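Local coordinates for nuclear inclusion protein A (Tobacco vein mottling virus, PDB 3MMG), which probably acts as a 3C-type cysteine protease of chymotrypsin-like fold, cleaving the viral polyprotein at specific sequences, at residues N12-C17 and P154-I159; D107-V112 and N162-H167; H130-E135 and Q141-T146; H167-T172 and G211-V216. The protein carries 3 engineered substitutions. All coordinates share one frame; numbering follows the deposited sequence.

Interaction 1: residues N12-C17 and P154-I159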
loop_
_atom_site.group_PDB
_atom_site.type_symbol
_atom_site.label_atom_id
_atom_site.label_comp_id
_atom_site.label_asym_id
_atom_site.label_seq_id
_atom_site.Cartn_x
_atom_site.Cartn_y
_atom_site.Cartn_z
ATOM N N ASN A 12 8.773 -6.374 12.628
ATOM C CA ASN A 12 8.833 -7.627 11.886
ATOM C C ASN A 12 7.500 -8.246 11.516
ATOM O O ASN A 12 7.363 -8.771 10.405
ATOM C CB ASN A 12 9.732 -8.623 12.622
ATOM C CG ASN A 12 11.168 -8.197 12.562
ATOM O OD1 ASN A 12 11.793 -8.275 11.504
ATOM N ND2 ASN A 12 11.679 -7.693 13.670
ATOM N N PRO A 13 6.505 -8.192 12.418
ATOM C CA PRO A 13 5.190 -8.711 12.002
ATOM C C PRO A 13 4.579 -8.020 10.775
ATOM O O PRO A 13 3.873 -8.666 9.981
ATOM C CB PRO A 13 4.321 -8.453 13.225
ATOM C CG PRO A 13 5.280 -8.507 14.388
ATOM C CD PRO A 13 6.507 -7.809 13.842
ATOM N N ILE A 14 4.833 -6.719 10.627
ATOM C CA ILE A 14 4.408 -6.011 9.409
ATOM C C ILE A 14 5.158 -6.483 8.180
ATOM O O ILE A 14 4.536 -6.814 7.165
ATOM C CB ILE A 14 4.531 -4.478 9.571
ATOM C CG1 ILE A 14 3.664 -4.014 10.751
ATOM C CG2 ILE A 14 4.158 -3.762 8.262
ATOM C CD1 ILE A 14 4.105 -2.701 11.339
ATOM N N SER A 15 6.488 -6.518 8.276
ATOM C CA SER A 15 7.344 -7.009 7.206
ATOM C C SER A 15 6.953 -8.410 6.727
ATOM O O SER A 15 7.055 -8.710 5.538
ATOM C CB SER A 15 8.798 -7.000 7.678
ATOM O OG SER A 15 9.649 -7.521 6.691
ATOM N N ALA A 16 6.499 -9.256 7.654
ATOM C CA ALA A 16 6.107 -10.631 7.331
ATOM C C ALA A 16 4.883 -10.693 6.400
ATOM O O ALA A 16 4.661 -11.709 5.751
ATOM C CB ALA A 16 5.857 -11.428 8.597
ATOM N N CYS A 17 4.084 -9.618 6.379
ATOM C CA CYS A 17 2.883 -9.513 5.554
ATOM C C CYS A 17 3.072 -8.677 4.299
ATOM O O CYS A 17 2.162 -8.555 3.487
ATOM C CB CYS A 17 1.747 -8.930 6.387
ATOM S SG CYS A 17 1.286 -10.058 7.730
ATOM N N PRO A 154 3.997 -0.023 3.394
ATOM C CA PRO A 154 3.305 0.575 4.544
ATOM C C PRO A 154 4.074 1.701 5.237
ATOM O O PRO A 154 5.300 1.639 5.381
ATOM C CB PRO A 154 3.116 -0.595 5.520
ATOM C CG PRO A 154 4.125 -1.618 5.116
ATOM C CD PRO A 154 4.319 -1.450 3.609
ATOM N N LEU A 155 3.323 2.711 5.651
ATOM C CA LEU A 155 3.792 3.716 6.609
ATOM C C LEU A 155 3.210 3.396 7.966
ATOM O O LEU A 155 1.982 3.260 8.111
ATOM C CB LEU A 155 3.369 5.117 6.170
ATOM C CG LEU A 155 4.107 5.772 4.991
ATOM C CD1 LEU A 155 5.609 5.909 5.267
ATOM C CD2 LEU A 155 3.849 5.031 3.651
ATOM N N VAL A 156 4.095 3.254 8.940
ATOM C CA VAL A 156 3.751 2.686 10.242
ATOM C C VAL A 156 3.962 3.736 11.333
ATOM O O VAL A 156 5.016 4.370 11.386
ATOM C CB VAL A 156 4.629 1.420 10.538
ATOM C CG1 VAL A 156 4.278 0.816 11.903
ATOM C CG2 VAL A 156 4.423 0.370 9.453
ATOM N N SER A 157 2.976 3.929 12.202
ATOM C CA SER A 157 3.146 4.892 13.298
ATOM C C SER A 157 4.194 4.419 14.322
ATOM O O SER A 157 4.188 3.263 14.741
ATOM C CB SER A 157 1.818 5.044 14.052
ATOM O OG SER A 157 2.032 5.826 15.228
ATOM N N ILE A 158 5.086 5.314 14.725
ATOM C CA ILE A 158 6.005 4.983 15.814
ATOM C C ILE A 158 5.375 5.218 17.194
ATOM O O ILE A 158 6.011 4.951 18.238
ATOM C CB ILE A 158 7.368 5.715 15.666
ATOM C CG1 ILE A 158 7.187 7.221 15.403
ATOM C CG2 ILE A 158 8.148 5.112 14.541
ATOM C CD1 ILE A 158 6.786 8.082 16.597
ATOM N N ILE A 159 4.128 5.694 17.221
ATOM C CA ILE A 159 3.383 5.796 18.491
ATOM C C ILE A 159 2.893 4.414 18.948
ATOM O O ILE A 159 3.142 3.992 20.079
ATOM C CB ILE A 159 2.172 6.769 18.381
ATOM C CG1 ILE A 159 2.585 8.156 17.836
ATOM C CG2 ILE A 159 1.463 6.890 19.733
ATOM C CD1 ILE A 159 3.642 8.889 18.665
#
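Ile14 and Pro154, whose CA atoms lie 8.3 Å apart, mark the point where the short helix 12-15 comes against strand 154-157, a separation that only side chains bridge. The helical turn is built by backbone bonds from Ala16 N to Asn12 O and from Cys17 N to Ile14 O, and it turns Ile14 alone of its residues onto the strand. Ile14 divides its two branches between two partners. Its CG2 lies anti to the backbone N and slides past the proline ring, meeting Pro154 CG at 3.8 Å. The longer branch starts beside the backbone N (chi1 -59°) and runs on nearly extended, which carries CD1 end-on to Val156. There CD1 sits astride the valine fork, 3.6 Å from Val156 CG1 and equally 3.6 Å from Val156 CG2.

Pro154 and Val156 project from the same side of their strand, the one away from the barrel interior that Leu155 enters. The strand itself is held by backbone bonds to Val112 and Cys110 of strand 109-116, and at its end Ser157 OG accepts from Ile159 N at 2.9 Å in an ST turn. At the helix, Ser15 OG bonds Ser113 O and Asn12 OD1 bonds Ser123 OG, so polar ties to neighbouring strands flank the isoleucine. The contact thus seats the segment leading into the N-terminal sheet against the outside of the C-terminal barrel. All three touching residues are buried and purely aliphatic, which implies that the join depends on shape and the exclusion of water, with directional bonding left to the residues around it.

Interaction 2: residues D107-V112 and N162-H167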
loop_
_atom_site.group_PDB
_atom_site.type_symbol
_atom_site.label_atom_id
_atom_site.label_comp_id
_atom_site.label_asym_id
_atom_site.label_seq_id
_atom_site.Cartn_x
_atom_site.Cartn_y
_atom_site.Cartn_z
ATOM N N ASP A 107 1.108 11.674 15.028
ATOM C CA ASP A 107 1.925 10.591 14.491
ATOM C C ASP A 107 3.196 11.022 13.796
ATOM O O ASP A 107 3.241 12.055 13.119
ATOM C CB ASP A 107 1.108 9.822 13.465
ATOM C CG ASP A 107 0.120 8.880 14.113
ATOM O OD1 ASP A 107 0.528 8.109 15.017
ATOM O OD2 ASP A 107 -1.060 8.943 13.728
ATOM N N ARG A 108 4.207 10.177 13.913
ATOM C CA ARG A 108 5.316 10.199 12.977
ATOM C C ARG A 108 5.376 8.778 12.420
ATOM O O ARG A 108 4.930 7.823 13.078
ATOM C CB ARG A 108 6.619 10.550 13.699
ATOM C CG ARG A 108 6.519 11.923 14.400
ATOM C CD ARG A 108 7.856 12.391 14.922
ATOM N NE ARG A 108 8.362 11.590 16.042
ATOM C CZ ARG A 108 8.060 11.821 17.323
ATOM N NH1 ARG A 108 7.217 12.802 17.641
ATOM N NH2 ARG A 108 8.591 11.076 18.292
ATOM N N VAL A 109 5.910 8.647 11.209
ATOM C CA VAL A 109 5.846 7.346 10.515
ATOM C C VAL A 109 7.203 6.844 10.036
ATOM O O VAL A 109 8.090 7.641 9.696
ATOM C CB VAL A 109 4.865 7.358 9.292
ATOM C CG1 VAL A 109 3.416 7.597 9.741
ATOM C CG2 VAL A 109 5.309 8.389 8.242
ATOM N N CYS A 110 7.366 5.512 10.053
ATOM C CA CYS A 110 8.479 4.815 9.353
ATOM C C CYS A 110 7.947 3.967 8.215
ATOM O O CYS A 110 6.907 3.311 8.367
ATOM C CB CYS A 110 9.228 3.861 10.285
ATOM S SG CYS A 110 10.140 4.619 11.603
ATOM N N MET A 111 8.680 3.916 7.099
ATOM C CA MET A 111 8.301 3.021 6.024
ATOM C C MET A 111 8.887 1.660 6.349
ATOM O O MET A 111 10.039 1.551 6.803
ATOM C CB MET A 111 8.792 3.570 4.690
ATOM C CG MET A 111 8.266 2.760 3.502
ATOM S SD MET A 111 8.706 3.549 1.928
ATOM C CE MET A 111 7.853 5.114 2.050
ATOM N N VAL A 112 8.094 0.625 6.104
ATOM C CA VAL A 112 8.529 -0.744 6.357
ATOM C C VAL A 112 8.486 -1.524 5.040
ATOM O O VAL A 112 7.536 -1.392 4.266
ATOM C CB VAL A 112 7.628 -1.422 7.384
ATOM C CG1 VAL A 112 7.998 -2.908 7.482
ATOM C CG2 VAL A 112 7.768 -0.746 8.744
ATOM N N ASN A 162 0.654 0.927 14.460
ATOM C CA ASN A 162 -0.437 0.736 13.506
ATOM C C ASN A 162 -0.006 1.154 12.097
ATOM O O ASN A 162 0.813 2.062 11.931
ATOM C CB ASN A 162 -1.659 1.560 13.888
ATOM C CG ASN A 162 -2.450 0.975 15.075
ATOM O OD1 ASN A 162 -1.943 0.201 15.930
ATOM N ND2 ASN A 162 -3.713 1.368 15.134
ATOM N N ILE A 163 -0.569 0.487 11.094
ATOM C CA ILE A 163 -0.324 0.891 9.705
ATOM C C ILE A 163 -1.264 2.050 9.392
ATOM O O ILE A 163 -2.482 1.914 9.574
ATOM C CB ILE A 163 -0.571 -0.277 8.748
ATOM C CG1 ILE A 163 0.350 -1.473 9.125
ATOM C CG2 ILE A 163 -0.397 0.166 7.281
ATOM C CD1 ILE A 163 0.063 -2.719 8.323
ATOM N N LEU A 164 -0.706 3.171 8.912
ATOM C CA LEU A 164 -1.505 4.399 8.712
ATOM C C LEU A 164 -1.817 4.645 7.241
ATOM O O LEU A 164 -2.723 5.409 6.916
ATOM C CB LEU A 164 -0.788 5.620 9.261
ATOM C CG LEU A 164 -0.369 5.581 10.729
ATOM C CD1 LEU A 164 0.153 6.962 11.133
ATOM C CD2 LEU A 164 -1.471 5.085 11.660
ATOM N N GLY A 165 -1.056 4.000 6.359
ATOM C CA GLY A 165 -1.215 4.315 4.937
ATOM C C GLY A 165 -0.233 3.491 4.142
ATOM O O GLY A 165 0.550 2.721 4.707
ATOM N N ILE A 166 -0.267 3.671 2.831
ATOM C CA ILE A 166 0.728 3.064 1.946
ATOM C C ILE A 166 1.287 4.105 0.988
ATOM O O ILE A 166 0.586 5.060 0.615
ATOM C CB ILE A 166 0.158 1.861 1.151
ATOM C CG1 ILE A 166 -1.134 2.228 0.413
ATOM C CG2 ILE A 166 -0.037 0.673 2.107
ATOM C CD1 ILE A 166 -1.594 1.173 -0.623
ATOM N N HIS A 167 2.558 3.947 0.624
ATOM C CA HIS A 167 3.185 4.978 -0.210
ATOM C C HIS A 167 2.481 5.097 -1.578
ATOM O O HIS A 167 2.031 4.095 -2.101
ATOM C CB HIS A 167 4.682 4.727 -0.377
ATOM C CG HIS A 167 5.333 5.756 -1.250
ATOM N ND1 HIS A 167 5.367 7.094 -0.906
ATOM C CD2 HIS A 167 5.976 5.649 -2.437
ATOM C CE1 HIS A 167 5.999 7.770 -1.853
ATOM N NE2 HIS A 167 6.361 6.917 -2.805
#
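Val109 faces Leu164 and Met111 faces His167 across the interior of the six-stranded C-terminal barrel of this chymotrypsin-like fold, with CA atoms 8.1 Å apart in the first pair and 8.3 Å in the second. The two segments run in broadly the same sense, their directions 40° apart, as befits strands separated in the sheet by strand 154-157, which both of them flank. Leu164 and Gly165 together oppose Leu155 in a classic beta bulge, an irregularity of strand 163-171 that includes the leucine doing most of the touching.

Leu164 has CG beside its backbone N and CD1 extended beyond (chi2 -172°), a shape that pushes this one methyl between two residues of the other segment. On one of them it meets Val109 CG1 at 3.6 Å, the two side chains crossing at a slant. On the other, Leu164 CD1 lies against the carboxylate of Asp107, 3.5 Å from OD2, the side chains approaching from opposite directions. This buried carboxylate is well provided for: OD1 takes a salt bridge from Arg101 and a hydrogen bond with Ser157, and OD2 one with the backbone N of Thr104. Such neighbours would be expected to favour the charged form, even with a methyl packed against it.

Further along, His167 holds its imidazole between His142, bonded at ND1, and a polar side chain of the bound peptide, bonded at NE2. Met111 backs this histidine: its chain is extended until chi3 (-62°) bends it, bringing the terminal CE to 4.0 Å from His167 CB.

Interaction 3: residues H130-E135 and Q141-T146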
loop_
_atom_site.group_PDB
_atom_site.type_symbol
_atom_site.label_atom_id
_atom_site.label_comp_id
_atom_site.label_asym_id
_atom_site.label_seq_id
_atom_site.Cartn_x
_atom_site.Cartn_y
_atom_site.Cartn_z
ATOM N N HIS A 130 7.984 13.195 9.978
ATOM C CA HIS A 130 6.808 13.982 10.282
ATOM C C HIS A 130 5.870 13.862 9.098
ATOM O O HIS A 130 6.308 13.501 7.989
ATOM C CB HIS A 130 7.204 15.449 10.521
ATOM C CG HIS A 130 8.342 15.578 11.475
ATOM N ND1 HIS A 130 8.242 15.210 12.802
ATOM C CD2 HIS A 130 9.621 15.983 11.293
ATOM C CE1 HIS A 130 9.402 15.404 13.401
ATOM N NE2 HIS A 130 10.265 15.845 12.501
ATOM N N ILE A 131 4.589 14.143 9.341
ATOM C CA ILE A 131 3.574 14.054 8.264
ATOM C C ILE A 131 2.695 15.282 8.237
ATOM O O ILE A 131 2.550 15.967 9.264
ATOM C CB ILE A 131 2.733 12.780 8.376
ATOM C CG1 ILE A 131 1.984 12.715 9.719
ATOM C CG2 ILE A 131 3.680 11.542 8.302
ATOM C CD1 ILE A 131 0.958 11.556 9.836
ATOM N N VAL A 132 2.147 15.578 7.055
ATOM C CA VAL A 132 1.267 16.746 6.901
ATOM C C VAL A 132 0.154 16.383 5.929
ATOM O O VAL A 132 0.441 15.987 4.797
ATOM C CB VAL A 132 2.033 17.987 6.356
ATOM C CG1 VAL A 132 1.056 19.187 6.166
ATOM C CG2 VAL A 132 3.205 18.376 7.242
ATOM N N HIS A 133 -1.093 16.550 6.373
ATOM C CA HIS A 133 -2.248 16.187 5.573
ATOM C C HIS A 133 -2.442 17.152 4.411
ATOM O O HIS A 133 -2.298 18.379 4.575
ATOM C CB HIS A 133 -3.494 16.173 6.467
ATOM C CG HIS A 133 -4.755 15.869 5.732
ATOM N ND1 HIS A 133 -4.973 14.671 5.086
ATOM C CD2 HIS A 133 -5.863 16.625 5.515
ATOM C CE1 HIS A 133 -6.173 14.694 4.520
ATOM N NE2 HIS A 133 -6.735 15.862 4.777
ATOM N N LYS A 134 -2.759 16.590 3.243
ATOM C CA LYS A 134 -3.126 17.368 2.059
ATOM C C LYS A 134 -4.649 17.566 2.042
ATOM O O LYS A 134 -5.433 16.616 1.891
ATOM C CB LYS A 134 -2.606 16.698 0.793
ATOM C CG LYS A 134 -2.905 17.474 -0.496
ATOM C CD LYS A 134 -1.969 18.661 -0.640
ATOM C CE LYS A 134 -2.189 19.359 -1.979
ATOM N NZ LYS A 134 -1.353 20.588 -2.089
ATOM N N GLU A 135 -5.062 18.819 2.232
ATOM C CA GLU A 135 -6.478 19.148 2.342
ATOM C C GLU A 135 -7.311 18.606 1.174
ATOM O O GLU A 135 -6.877 18.638 0.020
ATOM C CB GLU A 135 -6.658 20.667 2.507
ATOM C CG GLU A 135 -8.035 21.046 3.034
ATOM C CD GLU A 135 -8.310 22.554 2.977
ATOM O OE1 GLU A 135 -7.574 23.285 2.246
ATOM O OE2 GLU A 135 -9.285 22.985 3.652
ATOM N N GLN A 141 1.654 14.109 3.257
ATOM C CA GLN A 141 3.051 14.265 2.867
ATOM C C GLN A 141 3.992 13.562 3.870
ATOM O O GLN A 141 3.733 13.545 5.091
ATOM C CB GLN A 141 3.415 15.751 2.759
ATOM C CG GLN A 141 4.779 15.987 2.106
ATOM C CD GLN A 141 5.073 17.457 1.847
ATOM O OE1 GLN A 141 4.255 18.322 2.157
ATOM N NE2 GLN A 141 6.234 17.738 1.269
ATOM N N HIS A 142 5.075 12.991 3.345
ATOM C CA HIS A 142 6.153 12.480 4.181
ATOM C C HIS A 142 7.483 12.791 3.497
ATOM O O HIS A 142 7.512 13.165 2.309
ATOM C CB HIS A 142 5.974 10.958 4.476
ATOM C CG HIS A 142 6.221 10.063 3.293
ATOM N ND1 HIS A 142 7.486 9.673 2.913
ATOM C CD2 HIS A 142 5.366 9.445 2.440
ATOM C CE1 HIS A 142 7.405 8.880 1.858
ATOM N NE2 HIS A 142 6.131 8.730 1.544
ATOM N N TRP A 143 8.568 12.667 4.264
ATOM C CA TRP A 143 9.912 13.012 3.787
ATOM C C TRP A 143 10.913 11.842 3.706
ATOM O O TRP A 143 12.126 12.075 3.728
ATOM C CB TRP A 143 10.477 14.174 4.612
ATOM C CG TRP A 143 9.798 15.487 4.261
ATOM C CD1 TRP A 143 10.242 16.425 3.363
ATOM C CD2 TRP A 143 8.547 15.979 4.769
ATOM N NE1 TRP A 143 9.346 17.471 3.293
ATOM C CE2 TRP A 143 8.297 17.220 4.139
ATOM C CE3 TRP A 143 7.614 15.492 5.692
ATOM C CZ2 TRP A 143 7.156 17.984 4.422
ATOM C CZ3 TRP A 143 6.469 16.260 5.979
ATOM C CH2 TRP A 143 6.255 17.489 5.332
ATOM N N ILE A 144 10.408 10.612 3.583
ATOM C CA ILE A 144 11.260 9.417 3.501
ATOM C C ILE A 144 11.635 9.193 2.036
ATOM O O ILE A 144 10.767 9.159 1.168
ATOM C CB ILE A 144 10.533 8.160 4.057
ATOM C CG1 ILE A 144 10.101 8.393 5.519
ATOM C CG2 ILE A 144 11.428 6.880 3.912
ATOM C CD1 ILE A 144 8.996 7.458 6.035
ATOM N N THR A 145 12.933 9.062 1.790
ATOM C CA THR A 145 13.458 8.739 0.456
ATOM C C THR A 145 12.782 7.494 -0.132
ATOM O O THR A 145 12.726 6.445 0.515
ATOM C CB THR A 145 15.004 8.557 0.509
ATOM O OG1 THR A 145 15.611 9.810 0.832
ATOM C CG2 THR A 145 15.564 8.037 -0.835
ATOM N N THR A 146 12.284 7.632 -1.368
ATOM C CA THR A 146 11.690 6.520 -2.088
ATOM C C THR A 146 12.174 6.470 -3.539
ATOM O O THR A 146 12.545 7.494 -4.128
ATOM C CB THR A 146 10.154 6.632 -2.123
ATOM O OG1 THR A 146 9.807 7.910 -2.658
ATOM C CG2 THR A 146 9.580 6.550 -0.752
#
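Val132 and Gln141 form an antiparallel hydrogen-bonded pair, their CA atoms 5.1 Å apart. Gln141 N donates to Val132 O at 2.7 Å and fairly straight (162°); the return bond, from Val132 N to Gln141 O, is longer at 3.2 Å. Gln141 O also receives a CA-H...O contact from Ile131 CA at 3.2 Å, so two donors of adjacent residues share one carbonyl.

The aromatic contacts belong to Trp143. With CG beside its backbone N (chi1 -73°), the indole folds back toward residues 130-132 and offers them the rim of the six-membered ring. Val132 CG2 meets CH2 of Trp143 at 3.7 Å, and His130 O lies in the ring plane, 3.3 Å from Trp143 CE3, where the partly positive ring hydrogens suit a carbonyl. Gln141 CG covers part of one indole face.

Within residues 141-146, His142 ND1 accepts from Ile144 N at 3.1 Å, close to the imidazole plane. This probably places the proton on NE2, which bonds His167.

The contact closes a beta hairpin at the surface of the C-terminal barrel: strand 121-133 has strand 109-116 on its other side, and strand 139-142 continues the sheet to strand 177-181.

Interaction 4: residues H167-T172 and G211-V216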
loop_
_atom_site.group_PDB
_atom_site.type_symbol
_atom_site.label_atom_id
_atom_site.label_comp_id
_atom_site.label_asym_id
_atom_site.label_seq_id
_atom_site.Cartn_x
_atom_site.Cartn_y
_atom_site.Cartn_z
ATOM N N HIS A 167 2.558 3.947 0.624
ATOM C CA HIS A 167 3.185 4.978 -0.210
ATOM C C HIS A 167 2.481 5.097 -1.578
ATOM O O HIS A 167 2.031 4.095 -2.101
ATOM C CB HIS A 167 4.682 4.727 -0.377
ATOM C CG HIS A 167 5.333 5.756 -1.250
ATOM N ND1 HIS A 167 5.367 7.094 -0.906
ATOM C CD2 HIS A 167 5.976 5.649 -2.437
ATOM C CE1 HIS A 167 5.999 7.770 -1.853
ATOM N NE2 HIS A 167 6.361 6.917 -2.805
ATOM N N SER A 168 2.394 6.308 -2.152
ATOM C CA SER A 168 1.626 6.486 -3.383
ATOM C C SER A 168 2.269 7.392 -4.448
ATOM O O SER A 168 2.475 6.951 -5.564
ATOM C CB SER A 168 0.203 6.977 -3.066
ATOM O OG SER A 168 -0.533 7.219 -4.265
ATOM N N LEU A 169 2.570 8.638 -4.078
ATOM C CA LEU A 169 2.888 9.709 -5.032
ATOM C C LEU A 169 4.214 10.319 -4.749
ATOM O O LEU A 169 4.686 10.321 -3.612
ATOM C CB LEU A 169 1.902 10.883 -4.909
ATOM C CG LEU A 169 0.412 10.805 -5.138
ATOM C CD1 LEU A 169 -0.172 12.170 -4.815
ATOM C CD2 LEU A 169 0.149 10.410 -6.602
ATOM N N THR A 170 4.768 10.933 -5.798
ATOM C CA THR A 170 5.858 11.872 -5.663
ATOM C C THR A 170 5.583 13.053 -6.604
ATOM O O THR A 170 4.908 12.920 -7.633
ATOM C CB THR A 170 7.234 11.212 -5.939
ATOM O OG1 THR A 170 8.286 12.121 -5.585
ATOM C CG2 THR A 170 7.373 10.798 -7.402
ATOM N N HIS A 171 6.080 14.214 -6.221
ATOM C CA HIS A 171 5.978 15.385 -7.070
ATOM C C HIS A 171 6.874 15.174 -8.292
ATOM O O HIS A 171 7.941 14.573 -8.191
ATOM C CB HIS A 171 6.417 16.598 -6.275
ATOM C CG HIS A 171 6.129 17.897 -6.951
ATOM N ND1 HIS A 171 6.952 18.425 -7.925
ATOM C CD2 HIS A 171 5.119 18.783 -6.783
ATOM C CE1 HIS A 171 6.454 19.580 -8.334
ATOM N NE2 HIS A 171 5.346 19.823 -7.658
ATOM N N THR A 172 6.456 15.664 -9.453
ATOM C CA THR A 172 7.185 15.347 -10.682
ATOM C C THR A 172 8.527 16.080 -10.811
ATOM O O THR A 172 9.392 15.652 -11.592
ATOM C CB THR A 172 6.338 15.656 -11.925
ATOM O OG1 THR A 172 5.983 17.042 -11.897
ATOM C CG2 THR A 172 5.068 14.819 -11.938
ATOM N N GLY A 211 -7.698 17.156 -4.680
ATOM C CA GLY A 211 -7.549 18.490 -4.094
ATOM C C GLY A 211 -6.856 19.376 -5.114
ATOM O O GLY A 211 -7.274 19.434 -6.278
ATOM N N SER A 212 -5.775 20.032 -4.699
ATOM C CA SER A 212 -5.052 20.935 -5.591
ATOM C C SER A 212 -3.940 20.271 -6.398
ATOM O O SER A 212 -3.201 20.959 -7.111
ATOM C CB SER A 212 -4.518 22.151 -4.811
ATOM O OG SER A 212 -3.395 21.795 -4.019
ATOM N N PHE A 213 -3.802 18.946 -6.307
ATOM C CA PHE A 213 -2.824 18.233 -7.146
ATOM C C PHE A 213 -3.293 18.139 -8.602
ATOM O O PHE A 213 -4.482 17.998 -8.856
ATOM C CB PHE A 213 -2.680 16.781 -6.696
ATOM C CG PHE A 213 -1.919 16.587 -5.424
ATOM C CD1 PHE A 213 -2.340 15.612 -4.518
ATOM C CD2 PHE A 213 -0.778 17.336 -5.140
ATOM C CE1 PHE A 213 -1.637 15.399 -3.329
ATOM C CE2 PHE A 213 -0.066 17.135 -3.961
ATOM C CZ PHE A 213 -0.497 16.157 -3.052
ATOM N N THR A 214 -2.346 18.172 -9.530
ATOM C CA THR A 214 -2.569 17.757 -10.918
ATOM C C THR A 214 -1.786 16.458 -11.148
ATOM O O THR A 214 -0.564 16.459 -11.104
ATOM C CB THR A 214 -2.041 18.819 -11.914
ATOM O OG1 THR A 214 -2.619 20.094 -11.617
ATOM C CG2 THR A 214 -2.378 18.431 -13.344
ATOM N N LEU A 215 -2.493 15.356 -11.375
ATOM C CA LEU A 215 -1.841 14.079 -11.679
ATOM C C LEU A 215 -1.334 14.023 -13.115
ATOM O O LEU A 215 -2.101 14.241 -14.062
ATOM C CB LEU A 215 -2.790 12.899 -11.445
ATOM C CG LEU A 215 -2.212 11.520 -11.827
ATOM C CD1 LEU A 215 -1.094 11.092 -10.873
ATOM C CD2 LEU A 215 -3.307 10.487 -11.880
ATOM N N VAL A 216 -0.051 13.714 -13.261
ATOM C CA VAL A 216 0.559 13.533 -14.582
ATOM C C VAL A 216 0.740 12.038 -14.848
ATOM O O VAL A 216 1.572 11.369 -14.220
ATOM C CB VAL A 216 1.882 14.317 -14.695
ATOM C CG1 VAL A 216 2.457 14.229 -16.112
ATOM C CG2 VAL A 216 1.654 15.789 -14.289
#
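Leu169 carries the largest share of this contact, reaching from strand 163-171 toward the segment around strand 214-215; the end-to-end directions of residues 169-172 and 213-216 differ by 69°. Its CG stands beside the backbone N (chi1 -61°), and the two methyls that follow take separate partners. CD1 approaches the Phe213 ring at a slant and comes within 3.8 Å of CE1, the two side chains arriving from opposite directions. CD2 makes a looser contact, 4.5 Å from Leu215 CD1.

Phe213 is the second main contributor. Its ring also meets Tyr178 edge-to-face, and Lys134 touches it. Like Leu169, it is buried.

Thr172 joins the segments at their far ends, its methyl CG2 lying 4.2 Å from Val216 CB. The hydroxyl branch does a different job, since Thr172 OG1 bonds a polar side chain of the bound peptide.

That peptide is consistent with how few atoms meet directly. It pairs in antiparallel fashion with residues 169-171 and with 214-215, while Leu169 packs on one of its aromatic side chains and Phe213 on an apolar one. A peptide strand paired with two protein strands in this way is consistent with the substrate-binding groove of 3C-type proteases.

All four interactions involve the C-terminal barrel. Interactions 1 and 2, with centres about 7 Å apart, interlock along the chain: their segments alternate, and strand 154-157 lies between the two strands of interaction 2. Interaction 3 is nested inside the loops closed by both, its centre about 10 Å from that of interaction 2. Interaction 4 follows later in sequence and continues strand 163-171 beyond interaction 2, sharing His167 with it; their centres are about 18 Å apart. His142 of interaction 3 bonds that shared histidine, and Lys134 bonds Ser212 of interaction 4. The series therefore passes from the outside of the barrel, where helix 12-15 packs, through the barrel core to the bound peptide, interactions 1 and 4 having centres about 24 Å apart.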